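Local atomic coordinates of beta-glucoside phosphorylase BglX (PDB entry 5VQE), a protein that probably cleaves beta-glucosides by transferring the glucosyl unit to phosphate, as a member of glycoside hydrolase family 3. Residues S7-Y11 with I231-E236; I41-K45 with R71-F75; G115-T119 with I387-T393; P404-Q408 with K440-I444; P498-C502 with V520-K524. All coordinates share one frame; numbering follows the deposited sequence.

Interaction 1: residues S7-Y11 with I231-E236; sequences SIKPY and IEDGAE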
# COMPACT_ATOMS: atom_id res chain seq x y z
N SER A 7 -2.67 9.09 -28.41
CA SER A 7 -4.04 9.45 -28.74
C SER A 7 -5.08 8.47 -28.20
O SER A 7 -6.28 8.74 -28.30
CB SER A 7 -4.21 9.58 -30.26
OG SER A 7 -4.06 8.33 -30.90
N ILE A 8 -4.66 7.35 -27.60
CA ILE A 8 -5.59 6.33 -27.15
C ILE A 8 -5.45 6.13 -25.65
O ILE A 8 -4.52 6.63 -25.01
CB ILE A 8 -5.40 5.00 -27.90
CG1 ILE A 8 -4.01 4.43 -27.65
CG2 ILE A 8 -5.65 5.22 -29.39
CD1 ILE A 8 -3.77 3.04 -28.24
N LYS A 9 -6.39 5.37 -25.10
CA LYS A 9 -6.41 5.01 -23.69
C LYS A 9 -5.04 4.49 -23.26
O LYS A 9 -4.43 3.68 -23.98
CB LYS A 9 -7.49 3.95 -23.46
CG LYS A 9 -7.59 3.43 -22.04
CD LYS A 9 -8.87 2.61 -21.87
CE LYS A 9 -8.68 1.20 -22.36
NZ LYS A 9 -9.99 0.48 -22.45
N PRO A 10 -4.54 4.89 -22.08
CA PRO A 10 -5.12 5.78 -21.07
C PRO A 10 -4.66 7.24 -21.19
O PRO A 10 -4.80 7.99 -20.24
CB PRO A 10 -4.61 5.17 -19.78
CG PRO A 10 -3.22 4.77 -20.13
CD PRO A 10 -3.27 4.32 -21.59
N TYR A 11 -4.10 7.61 -22.34
CA TYR A 11 -3.65 8.98 -22.57
C TYR A 11 -4.77 9.86 -23.14
O TYR A 11 -5.16 10.85 -22.52
CB TYR A 11 -2.43 8.99 -23.50
CG TYR A 11 -1.15 8.55 -22.83
CD1 TYR A 11 -0.38 9.44 -22.10
CD2 TYR A 11 -0.73 7.22 -22.91
CE1 TYR A 11 0.77 9.04 -21.48
CE2 TYR A 11 0.42 6.81 -22.29
CZ TYR A 11 1.17 7.72 -21.57
OH TYR A 11 2.32 7.29 -20.95
N ILE A 231 -6.50 -2.82 -16.69
CA ILE A 231 -5.99 -2.19 -17.90
C ILE A 231 -7.14 -1.70 -18.77
O ILE A 231 -7.16 -0.55 -19.22
CB ILE A 231 -5.07 -3.16 -18.66
CG1 ILE A 231 -3.79 -3.39 -17.86
CG2 ILE A 231 -4.74 -2.64 -20.05
CD1 ILE A 231 -2.95 -4.57 -18.34
N GLU A 232 -8.13 -2.57 -19.00
CA GLU A 232 -9.27 -2.17 -19.80
C GLU A 232 -10.06 -1.05 -19.14
O GLU A 232 -10.64 -0.21 -19.83
CB GLU A 232 -10.17 -3.38 -20.07
CG GLU A 232 -9.46 -4.50 -20.82
CD GLU A 232 -8.75 -4.00 -22.07
OE1 GLU A 232 -9.38 -3.26 -22.86
OE2 GLU A 232 -7.55 -4.33 -22.25
N ASP A 233 -10.08 -1.03 -17.80
CA ASP A 233 -10.76 0.02 -17.06
C ASP A 233 -10.07 1.37 -17.18
O ASP A 233 -10.65 2.38 -16.77
CB ASP A 233 -10.88 -0.40 -15.58
CG ASP A 233 -11.64 0.61 -14.72
OD1 ASP A 233 -12.83 0.87 -14.98
OD2 ASP A 233 -11.05 1.11 -13.74
N GLY A 234 -8.86 1.43 -17.74
CA GLY A 234 -8.17 2.68 -17.96
C GLY A 234 -7.05 3.01 -16.99
O GLY A 234 -6.66 4.18 -16.90
N ALA A 235 -6.53 2.02 -16.27
CA ALA A 235 -5.40 2.26 -15.38
C ALA A 235 -4.31 3.04 -16.09
O ALA A 235 -3.86 2.66 -17.18
CB ALA A 235 -4.87 0.93 -14.86
N GLU A 236 -3.88 4.15 -15.48
CA GLU A 236 -2.96 5.06 -16.15
C GLU A 236 -1.52 4.57 -16.06
O GLU A 236 -0.78 4.68 -17.04
CB GLU A 236 -3.07 6.46 -15.55
CG GLU A 236 -4.43 7.10 -15.74
CD GLU A 236 -5.41 6.78 -14.63
OE1 GLU A 236 -5.06 6.00 -13.71
OE2 GLU A 236 -6.53 7.33 -14.68

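Interaction 2: residues I41-K45 with R71-F75; sequences IIWDK and RMREF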
# COMPACT_ATOMS: atom_id res chain seq x y z
N ILE A 41 12.92 10.32 -4.16
CA ILE A 41 12.17 10.34 -2.91
C ILE A 41 12.47 11.64 -2.17
O ILE A 41 13.56 12.20 -2.26
CB ILE A 41 12.51 9.10 -2.05
CG1 ILE A 41 11.44 8.88 -0.99
CG2 ILE A 41 13.89 9.23 -1.41
CD1 ILE A 41 11.56 7.53 -0.29
N ILE A 42 11.48 12.12 -1.41
CA ILE A 42 11.62 13.36 -0.65
C ILE A 42 11.11 13.13 0.76
O ILE A 42 10.03 12.58 0.97
CB ILE A 42 10.88 14.52 -1.34
CG1 ILE A 42 11.72 14.98 -2.53
CG2 ILE A 42 10.63 15.67 -0.37
CD1 ILE A 42 11.09 16.02 -3.37
N TRP A 43 11.91 13.57 1.74
CA TRP A 43 11.56 13.52 3.15
C TRP A 43 11.71 14.92 3.73
O TRP A 43 12.42 15.77 3.17
CB TRP A 43 12.43 12.54 3.97
CG TRP A 43 13.49 11.78 3.19
CD1 TRP A 43 14.43 12.30 2.34
CD2 TRP A 43 13.74 10.37 3.23
NE1 TRP A 43 15.22 11.30 1.83
CE2 TRP A 43 14.82 10.11 2.37
CE3 TRP A 43 13.14 9.30 3.91
CZ2 TRP A 43 15.32 8.82 2.16
CZ3 TRP A 43 13.64 8.02 3.70
CH2 TRP A 43 14.72 7.80 2.84
N ASP A 44 11.05 15.16 4.86
CA ASP A 44 11.14 16.44 5.56
C ASP A 44 11.82 16.20 6.91
O ASP A 44 11.18 15.86 7.90
CB ASP A 44 9.76 17.07 5.75
CG ASP A 44 9.83 18.48 6.32
OD1 ASP A 44 8.77 19.06 6.65
OD2 ASP A 44 10.95 19.03 6.42
N LYS A 45 13.14 16.37 6.93
CA LYS A 45 13.92 16.31 8.16
C LYS A 45 14.93 17.45 8.10
O LYS A 45 15.49 17.72 7.03
CB LYS A 45 14.65 14.97 8.32
N ARG A 71 3.64 21.20 4.73
CA ARG A 71 4.98 21.14 4.15
C ARG A 71 4.95 20.53 2.75
O ARG A 71 5.67 20.99 1.86
CB ARG A 71 5.90 20.33 5.06
CG ARG A 71 6.18 21.00 6.40
CD ARG A 71 7.14 22.17 6.25
NE ARG A 71 8.52 21.72 6.13
CZ ARG A 71 9.56 22.54 5.99
NH1 ARG A 71 9.37 23.86 5.94
NH2 ARG A 71 10.79 22.05 5.89
N MET A 72 4.12 19.50 2.53
CA MET A 72 3.95 18.99 1.18
C MET A 72 3.51 20.09 0.23
O MET A 72 4.02 20.19 -0.89
CB MET A 72 2.93 17.86 1.16
CG MET A 72 3.39 16.61 1.86
SD MET A 72 2.29 15.23 1.57
CE MET A 72 3.19 13.97 2.46
N ARG A 73 2.55 20.92 0.65
CA ARG A 73 2.05 21.98 -0.22
C ARG A 73 3.16 22.98 -0.53
O ARG A 73 3.29 23.45 -1.67
CB ARG A 73 0.86 22.69 0.42
CG ARG A 73 0.24 23.78 -0.47
CD ARG A 73 -0.92 24.51 0.21
NE ARG A 73 -1.76 25.19 -0.78
CZ ARG A 73 -1.60 26.44 -1.19
NH1 ARG A 73 -0.63 27.20 -0.70
NH2 ARG A 73 -2.42 26.95 -2.11
N GLU A 74 3.96 23.33 0.47
CA GLU A 74 5.08 24.22 0.25
C GLU A 74 6.13 23.57 -0.65
O GLU A 74 6.66 24.21 -1.56
CB GLU A 74 5.69 24.63 1.60
CG GLU A 74 6.81 25.64 1.51
CD GLU A 74 7.60 25.71 2.80
OE1 GLU A 74 8.83 25.47 2.76
OE2 GLU A 74 6.99 25.98 3.85
N PHE A 75 6.41 22.29 -0.42
CA PHE A 75 7.37 21.58 -1.27
C PHE A 75 6.92 21.56 -2.72
O PHE A 75 7.73 21.74 -3.63
CB PHE A 75 7.59 20.16 -0.75
CG PHE A 75 8.52 20.07 0.43
CD1 PHE A 75 8.97 21.20 1.09
CD2 PHE A 75 8.95 18.83 0.87
CE1 PHE A 75 9.83 21.08 2.17
CE2 PHE A 75 9.81 18.71 1.95
CZ PHE A 75 10.25 19.84 2.60

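Interaction 3: residues G115-T119 with I387-T393; sequences GVAAT and IADESIT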
# COMPACT_ATOMS: atom_id res chain seq x y z
N GLY A 115 -9.90 -3.91 5.17
CA GLY A 115 -11.08 -3.46 5.91
C GLY A 115 -12.17 -2.97 4.97
O GLY A 115 -13.34 -3.30 5.14
N VAL A 116 -11.79 -2.18 3.98
CA VAL A 116 -12.72 -1.79 2.92
C VAL A 116 -13.32 -3.03 2.26
O VAL A 116 -14.53 -3.08 1.98
CB VAL A 116 -12.00 -0.90 1.90
CG1 VAL A 116 -12.85 -0.72 0.63
CG2 VAL A 116 -11.66 0.43 2.54
N ALA A 117 -12.49 -4.03 1.96
CA ALA A 117 -12.99 -5.23 1.29
C ALA A 117 -13.99 -5.97 2.16
O ALA A 117 -14.94 -6.57 1.64
CB ALA A 117 -11.83 -6.15 0.93
N ALA A 118 -13.78 -5.96 3.48
CA ALA A 118 -14.70 -6.64 4.39
C ALA A 118 -16.09 -6.01 4.38
O ALA A 118 -17.07 -6.70 4.71
CB ALA A 118 -14.13 -6.63 5.80
N THR A 119 -16.22 -4.73 4.03
CA THR A 119 -17.55 -4.16 3.85
C THR A 119 -18.28 -4.81 2.67
O THR A 119 -19.52 -4.77 2.62
CB THR A 119 -17.52 -2.64 3.62
OG1 THR A 119 -17.09 -2.35 2.28
CG2 THR A 119 -16.60 -1.92 4.62
N ILE A 387 -17.18 2.94 7.29
CA ILE A 387 -16.43 1.76 6.87
C ILE A 387 -16.10 0.90 8.08
O ILE A 387 -16.21 -0.33 8.02
CB ILE A 387 -15.18 2.20 6.08
CG1 ILE A 387 -15.63 2.82 4.75
CG2 ILE A 387 -14.26 1.02 5.79
CD1 ILE A 387 -14.56 3.59 4.02
N ALA A 388 -15.72 1.51 9.20
CA ALA A 388 -15.49 0.72 10.40
C ALA A 388 -16.77 0.00 10.83
O ALA A 388 -16.76 -1.19 11.15
CB ALA A 388 -14.95 1.60 11.52
N ASP A 389 -17.90 0.71 10.80
CA ASP A 389 -19.17 0.08 11.14
C ASP A 389 -19.45 -1.13 10.25
O ASP A 389 -19.92 -2.16 10.73
CB ASP A 389 -20.30 1.11 11.02
CG ASP A 389 -21.66 0.53 11.38
OD1 ASP A 389 -21.73 -0.57 11.97
OD2 ASP A 389 -22.68 1.18 11.05
N GLU A 390 -19.13 -1.02 8.96
CA GLU A 390 -19.46 -2.10 8.03
C GLU A 390 -18.39 -3.18 7.97
O GLU A 390 -18.69 -4.28 7.49
CB GLU A 390 -19.66 -1.55 6.62
CG GLU A 390 -20.79 -0.52 6.47
CD GLU A 390 -22.20 -1.11 6.64
OE1 GLU A 390 -22.38 -2.34 6.46
OE2 GLU A 390 -23.13 -0.34 6.95
N SER A 391 -17.18 -2.92 8.44
CA SER A 391 -16.05 -3.81 8.19
C SER A 391 -15.83 -4.84 9.30
O SER A 391 -15.47 -5.99 9.01
CB SER A 391 -14.77 -3.00 7.99
OG SER A 391 -14.34 -2.40 9.19
N ILE A 392 -16.02 -4.46 10.56
CA ILE A 392 -15.58 -5.30 11.66
C ILE A 392 -16.30 -6.64 11.59
O ILE A 392 -17.52 -6.71 11.42
CB ILE A 392 -15.79 -4.59 13.00
CG1 ILE A 392 -14.96 -3.31 13.02
CG2 ILE A 392 -15.39 -5.51 14.17
CD1 ILE A 392 -15.11 -2.47 14.28
N THR A 393 -15.53 -7.73 11.72
CA THR A 393 -15.99 -9.07 11.38
C THR A 393 -15.93 -9.97 12.59
O THR A 393 -14.85 -10.17 13.17
CB THR A 393 -15.15 -9.66 10.25
OG1 THR A 393 -15.14 -8.76 9.13
CG2 THR A 393 -15.71 -11.00 9.81

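Interaction 4: residues P404-Q408 with K440-I444; sequences PLSPQ and KEGFI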
# COMPACT_ATOMS: atom_id res chain seq x y z
N PRO A 404 -23.35 -9.75 24.13
CA PRO A 404 -22.57 -8.52 24.30
C PRO A 404 -21.92 -8.42 25.67
O PRO A 404 -22.46 -8.94 26.65
CB PRO A 404 -23.61 -7.41 24.10
CG PRO A 404 -24.89 -8.03 24.53
CD PRO A 404 -24.80 -9.47 24.14
N LEU A 405 -20.78 -7.74 25.74
CA LEU A 405 -20.11 -7.54 27.02
C LEU A 405 -20.94 -6.64 27.92
O LEU A 405 -21.67 -5.75 27.46
CB LEU A 405 -18.73 -6.92 26.80
CG LEU A 405 -17.77 -7.73 25.93
CD1 LEU A 405 -16.46 -6.99 25.79
CD2 LEU A 405 -17.54 -9.12 26.52
N SER A 406 -20.82 -6.87 29.23
CA SER A 406 -21.50 -6.10 30.24
C SER A 406 -20.69 -6.11 31.53
O SER A 406 -20.26 -7.19 31.96
CB SER A 406 -22.89 -6.65 30.52
OG SER A 406 -23.41 -6.09 31.71
N PRO A 407 -20.49 -4.96 32.18
CA PRO A 407 -19.85 -4.97 33.50
C PRO A 407 -20.56 -5.87 34.50
O PRO A 407 -19.93 -6.33 35.46
CB PRO A 407 -19.90 -3.50 33.94
CG PRO A 407 -20.02 -2.73 32.68
CD PRO A 407 -20.79 -3.58 31.73
N GLN A 408 -21.84 -6.15 34.30
CA GLN A 408 -22.57 -7.02 35.21
C GLN A 408 -22.36 -8.50 34.89
O GLN A 408 -22.80 -9.35 35.66
CB GLN A 408 -24.06 -6.68 35.19
CG GLN A 408 -24.38 -5.36 35.90
CD GLN A 408 -23.95 -4.14 35.11
OE1 GLN A 408 -24.07 -4.10 33.88
NE2 GLN A 408 -23.44 -3.12 35.81
N LYS A 440 -15.18 3.83 30.52
CA LYS A 440 -16.39 4.65 30.44
C LYS A 440 -17.66 3.80 30.50
O LYS A 440 -18.67 4.24 31.06
CB LYS A 440 -16.37 5.49 29.16
N GLU A 441 -17.63 2.59 29.94
CA GLU A 441 -18.78 1.70 29.99
C GLU A 441 -19.05 1.13 31.38
O GLU A 441 -20.13 0.57 31.61
CB GLU A 441 -18.60 0.52 29.02
CG GLU A 441 -18.49 0.91 27.55
CD GLU A 441 -19.76 1.53 27.00
OE1 GLU A 441 -20.87 1.10 27.39
OE2 GLU A 441 -19.64 2.46 26.17
N GLY A 442 -18.09 1.24 32.31
CA GLY A 442 -18.23 0.68 33.64
C GLY A 442 -17.32 -0.50 33.94
O GLY A 442 -17.42 -1.07 35.03
N PHE A 443 -16.45 -0.89 33.01
CA PHE A 443 -15.51 -1.96 33.31
C PHE A 443 -14.32 -1.42 34.09
O PHE A 443 -13.90 -0.26 33.95
CB PHE A 443 -15.00 -2.61 32.02
CG PHE A 443 -16.06 -3.33 31.24
CD1 PHE A 443 -16.52 -4.57 31.65
CD2 PHE A 443 -16.59 -2.78 30.08
CE1 PHE A 443 -17.50 -5.23 30.93
CE2 PHE A 443 -17.56 -3.45 29.36
CZ PHE A 443 -18.01 -4.67 29.78
N ILE A 444 -13.76 -2.28 34.94
CA ILE A 444 -12.45 -2.05 35.54
C ILE A 444 -11.43 -2.76 34.66
O ILE A 444 -11.56 -3.95 34.39
CB ILE A 444 -12.40 -2.55 36.99
CG1 ILE A 444 -13.32 -1.69 37.86
CG2 ILE A 444 -10.97 -2.53 37.51
CD1 ILE A 444 -13.49 -2.20 39.26

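Interaction 5: residues P498-C502 with V520-K524; sequences PKFVC and VPMVK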
# COMPACT_ATOMS: atom_id res chain seq x y z
N PRO A 498 -2.68 -16.32 25.28
CA PRO A 498 -3.98 -16.76 25.84
C PRO A 498 -3.89 -18.17 26.40
O PRO A 498 -4.43 -19.14 25.87
CB PRO A 498 -4.91 -16.65 24.63
CG PRO A 498 -4.14 -15.93 23.56
CD PRO A 498 -2.73 -16.25 23.82
N LYS A 499 -3.19 -18.31 27.52
CA LYS A 499 -2.84 -19.64 28.01
C LYS A 499 -3.81 -20.18 29.04
O LYS A 499 -3.63 -21.30 29.51
CB LYS A 499 -1.42 -19.61 28.57
CG LYS A 499 -1.29 -18.94 29.93
CD LYS A 499 0.18 -18.83 30.34
CE LYS A 499 0.82 -20.21 30.44
NZ LYS A 499 2.21 -20.15 30.95
N PHE A 500 -4.86 -19.43 29.39
CA PHE A 500 -5.82 -19.84 30.40
C PHE A 500 -7.25 -19.73 29.89
O PHE A 500 -8.18 -19.43 30.65
CB PHE A 500 -5.65 -19.02 31.68
CG PHE A 500 -4.26 -19.10 32.27
CD1 PHE A 500 -3.78 -20.29 32.77
CD2 PHE A 500 -3.46 -17.97 32.35
CE1 PHE A 500 -2.51 -20.37 33.33
CE2 PHE A 500 -2.20 -18.04 32.90
CZ PHE A 500 -1.72 -19.25 33.39
N VAL A 501 -7.47 -20.02 28.60
CA VAL A 501 -8.79 -19.80 27.99
C VAL A 501 -9.87 -20.69 28.58
O VAL A 501 -11.06 -20.37 28.46
CB VAL A 501 -8.73 -19.99 26.46
CG1 VAL A 501 -7.82 -18.93 25.82
CG2 VAL A 501 -8.27 -21.41 26.09
N CYS A 502 -9.51 -21.81 29.23
CA CYS A 502 -10.50 -22.66 29.87
C CYS A 502 -10.72 -22.30 31.34
O CYS A 502 -11.63 -22.85 31.96
CB CYS A 502 -10.06 -24.12 29.78
SG CYS A 502 -9.94 -24.72 28.10
N VAL A 520 -3.18 -18.12 17.89
CA VAL A 520 -4.03 -18.25 19.07
C VAL A 520 -5.25 -19.11 18.71
O VAL A 520 -6.39 -18.68 18.91
CB VAL A 520 -4.45 -16.88 19.63
CG1 VAL A 520 -3.21 -16.09 20.04
CG2 VAL A 520 -5.27 -16.06 18.62
N PRO A 521 -5.04 -20.33 18.22
CA PRO A 521 -6.19 -21.16 17.82
C PRO A 521 -7.07 -21.58 18.99
O PRO A 521 -8.23 -21.93 18.77
CB PRO A 521 -5.53 -22.37 17.16
CG PRO A 521 -4.20 -22.47 17.83
CD PRO A 521 -3.77 -21.04 18.04
N MET A 522 -6.55 -21.54 20.22
CA MET A 522 -7.33 -21.90 21.40
C MET A 522 -8.42 -20.88 21.72
O MET A 522 -9.33 -21.19 22.50
CB MET A 522 -6.40 -22.05 22.61
CG MET A 522 -5.81 -20.73 23.16
SD MET A 522 -4.56 -19.95 22.12
CE MET A 522 -3.13 -20.97 22.45
N VAL A 523 -8.34 -19.68 21.15
CA VAL A 523 -9.27 -18.61 21.48
C VAL A 523 -10.65 -18.96 20.94
O VAL A 523 -10.79 -19.43 19.80
CB VAL A 523 -8.75 -17.27 20.91
CG1 VAL A 523 -9.85 -16.24 20.81
CG2 VAL A 523 -7.61 -16.74 21.79
N LYS A 524 -11.68 -18.72 21.75
CA LYS A 524 -13.04 -19.11 21.42
C LYS A 524 -13.86 -17.98 20.82
O LYS A 524 -14.88 -18.25 20.17
CB LYS A 524 -13.77 -19.64 22.66
CG LYS A 524 -13.07 -20.80 23.38
CD LYS A 524 -13.96 -21.36 24.50
CE LYS A 524 -13.20 -22.27 25.47
NZ LYS A 524 -12.41 -23.33 24.79

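Interaction 1: residues S7-Y11 with I231-E236
Lys9 donates a hydrogen bond from its ammonium group to the backbone carbonyl of Glu232, with NZ 2.8 Å from O, in the last turn of helix 216-232, which closes in a Schellman motif at Gly234. NZ meets that oxygen at a C=O...N angle of 126°, tilted 19° from the carbonyl plane. A cation suits the C-terminal end of a helix, where carbonyls run out of amide partners, and Glu232 adds a long salt bridge from OE1, 3.8 Å from Lys9 NZ. The lysine needs its length for this: CG stands opposite the backbone N (chi1 178°), and the bend at chi3 brings CE within 3.5 Å of Glu232 O, while CD lies over Gly234 CA. Gly234 has positive phi, a conformation in which a side chain would jam against the preceding carbonyl. Next along, Pro10 sets CB 3.7 Å from Gly234 O, and its CG lies beside the carbonyls of Ala235 and Glu236. The Glu236 carboxylate turns elsewhere, to Arg184 and Thr190. What places the lysine and proline together is a type VIa turn with a cis peptide before Pro10, closed by Tyr11 N to Ile8 O at 2.9 Å.

Interaction 2: residues I41-K45 with R71-F75
Phe75 lays the CD2-CE2 side of its ring obliquely against the CG2 methyl of Ile42, with CD2 3.8 Å from CG2. Beyond it, CZ of the same ring comes 4.0 Å from Asp44 OD2, and the CE2 edge points near the Trp43 carbonyl, an oxygen that finds no hydrogen-bond partner, so the slightly positive ring edge is probably a tolerable neighbour for it. Asp44 and Arg71 carry the polar half of the contact. Their side chains cross at about a right angle and join side-on: NE donates to OD1 of Asp44 at 2.7 Å (N-H...O 163°) and NH2 donates to OD2 at 3.1 Å, both on the syn side of the carboxylate. The oxygens lie close to the guanidinium plane, but the two planes are turned 25° apart. In the TIM barrel of this family, helix 69-82 belongs to the crossover from strand 61-64 to strand 88-91, and here it packs beside the C-terminal end of the neighbouring parallel strand 38-42. Phenylalanine suits the buried side of the helix, where Tyr64 and Phe67 also meet it; the aspartate and arginine suit the partly exposed margin. Bends at chi2 and chi3 turn the Arg71 guanidinium toward Asp44. Phe75 CE1 lies 3.8 Å from the guanidinium plane, over one face and toward its rim, and a long charge contact joins Arg71 NH1 to Glu74 OE1.

Interaction 3: residues G115-T119 with I387-T393
Thr119 presses its CG2 methyl against the facing helix, 3.7 Å from Glu390 CB and 3.9 Å from Ile387 CG2. This is the heart of the apolar contact, and the Thr119 and Glu390 side chains cross there at about a right angle. Further back, CG2 of Val116 meets the same Ile387 methyl at 4.2 Å. Torsion explains the split roles of the threonine: with chi1 at 76° its hydroxyl turns back over its own helix to donate to Val116 O at 2.7 Å, leaving the methyl to face outward.

A second group sets backbone oxygens against carbon. Gly115 O lies only 3.2 Å from Ser391 CB, and Ala118 CB rests 3.5 Å from Ser391 O. That carbonyl is already taken by Thr393 OG1, which donates to it at 2.8 Å, and Tyr530 OH is a further partner of the Thr393 hydroxyl.

Small residues, glycine, alanine, serine and threonine, let the axes of helices 115-119 and 387-391 approach to 8.0 Å while crossing at 64°. Helix 113-119 belongs to the TIM-barrel family region, whereas helix 378-391 leads straight into strand 393-397, an outer strand of the mixed sheet. Since the polar groups here are satisfied mainly within their own segments or by outside residues, the junction holds by shape and burial of methyls rather than by bonds exchanged between the helices.

Interaction 4: residues P404-Q408 with K440-I444
Pro407 stands over the ring face of Phe443, its CG 3.9 Å from the ring centroid and just 8° off the normal, in a CH-pi contact made by the CG methylene. The two side chains cross at about a right angle, and CD sits 3.6 Å from Phe443 CZ. The ring also reaches beyond the proline side chain: CE1 comes 3.3 Å from Pro407 N, against the flat Ser406-Pro407 peptide. Leu405 adds an oblique contact, CB to Phe443 CZ at 3.8 Å, with its backbone carbonyl carbon at the ring edge. Phe443 takes this pose with CG opposite its own carbonyl carbon (chi1 -65°), and Ile413 and Met545 also touch it. A serine in its place would probably leave Pro407 without the flat surface it rests on and open a gap beside Leu405.

Pro407 also meets backbone: CG is 3.5 Å from Glu441 O, and CB touches Gly442 O. Glycine suits the place of Gly442, since at its positive phi a CB would crowd both the preceding carbonyl and Pro407 CG. Within the proline loop, Ser406 OG accepts from Gln408 N at 3.0 Å in an ST turn. Gly442 closes helix 429-441 in a Schellman motif, and that helix is the crossover of a beta-alpha-beta unit: the two segments lie at the starts of the adjacent parallel strands 412-419 and 444-447.

Interaction 5: residues P498-C502 with V520-K524
Pro498 lays its ring against two valines, with CG 3.6 Å from Val520 CG1 and CB 3.9 Å from Val523 CG2. The ring crosses Val520 at about a right angle, and CD also lies beside CG1. A rigid proline ring and branched valines bring carbon surface close to the backbone, which suits two loops packed side by side, and Phe508 of strand 506-510 also touches both valines.

Met522 supplies the second apolar group. Its CG lies 3.8 Å from Val501 CG1, and its SD passes 4.2 Å from Pro498 CB. CG takes the place between backbone N and carbonyl carbon (chi1 72°), and bends at chi2 and chi3 then bring SD beside the proline. An alanine here would probably leave Val501 and the Pro498 carbonyl without their cover and open a gap between the two loops.

Val520 to Val523 is a type I beta turn, closed by Val523 N to Val520 O at 3.1 Å, which presents Met522 to the other loop. The two loops precede the neighbouring parallel strands 506-510 and 525-528 of the mixed sheet, so they lie side by side at the same end of it.

Contacts of carbon with backbone oxygen form the third kind. Pro498 O sits 3.4 Å from Met522 CG, and Val501 CG2 lies 3.7 Å from Met522 O. At the margin the aliphatic part of Lys524 runs towards the first loop, bringing CE to 4.1 Å from Val501 O.

Overall arrangement
Interactions 1 and 2 lie in the TIM-barrel part of the chain, their centres 30 Å apart, and interaction 2 is nested within the loop closed by interaction 1. Interaction 3 crosses interaction 1 along the chain and joins helix 113-119 of that part to helix 378-391, which runs into the mixed sheet. Interactions 4 and 5 follow in series and belong to this sheet, near its 444-447 strand and its 506-510 and 525-528 strands; their centres are 21 Å apart and lie 24 and 25 Å from that of interaction 3. None of the five touches another. Interaction 3 thus bridges the barrel, which holds the bound sugar, and the sheet domain.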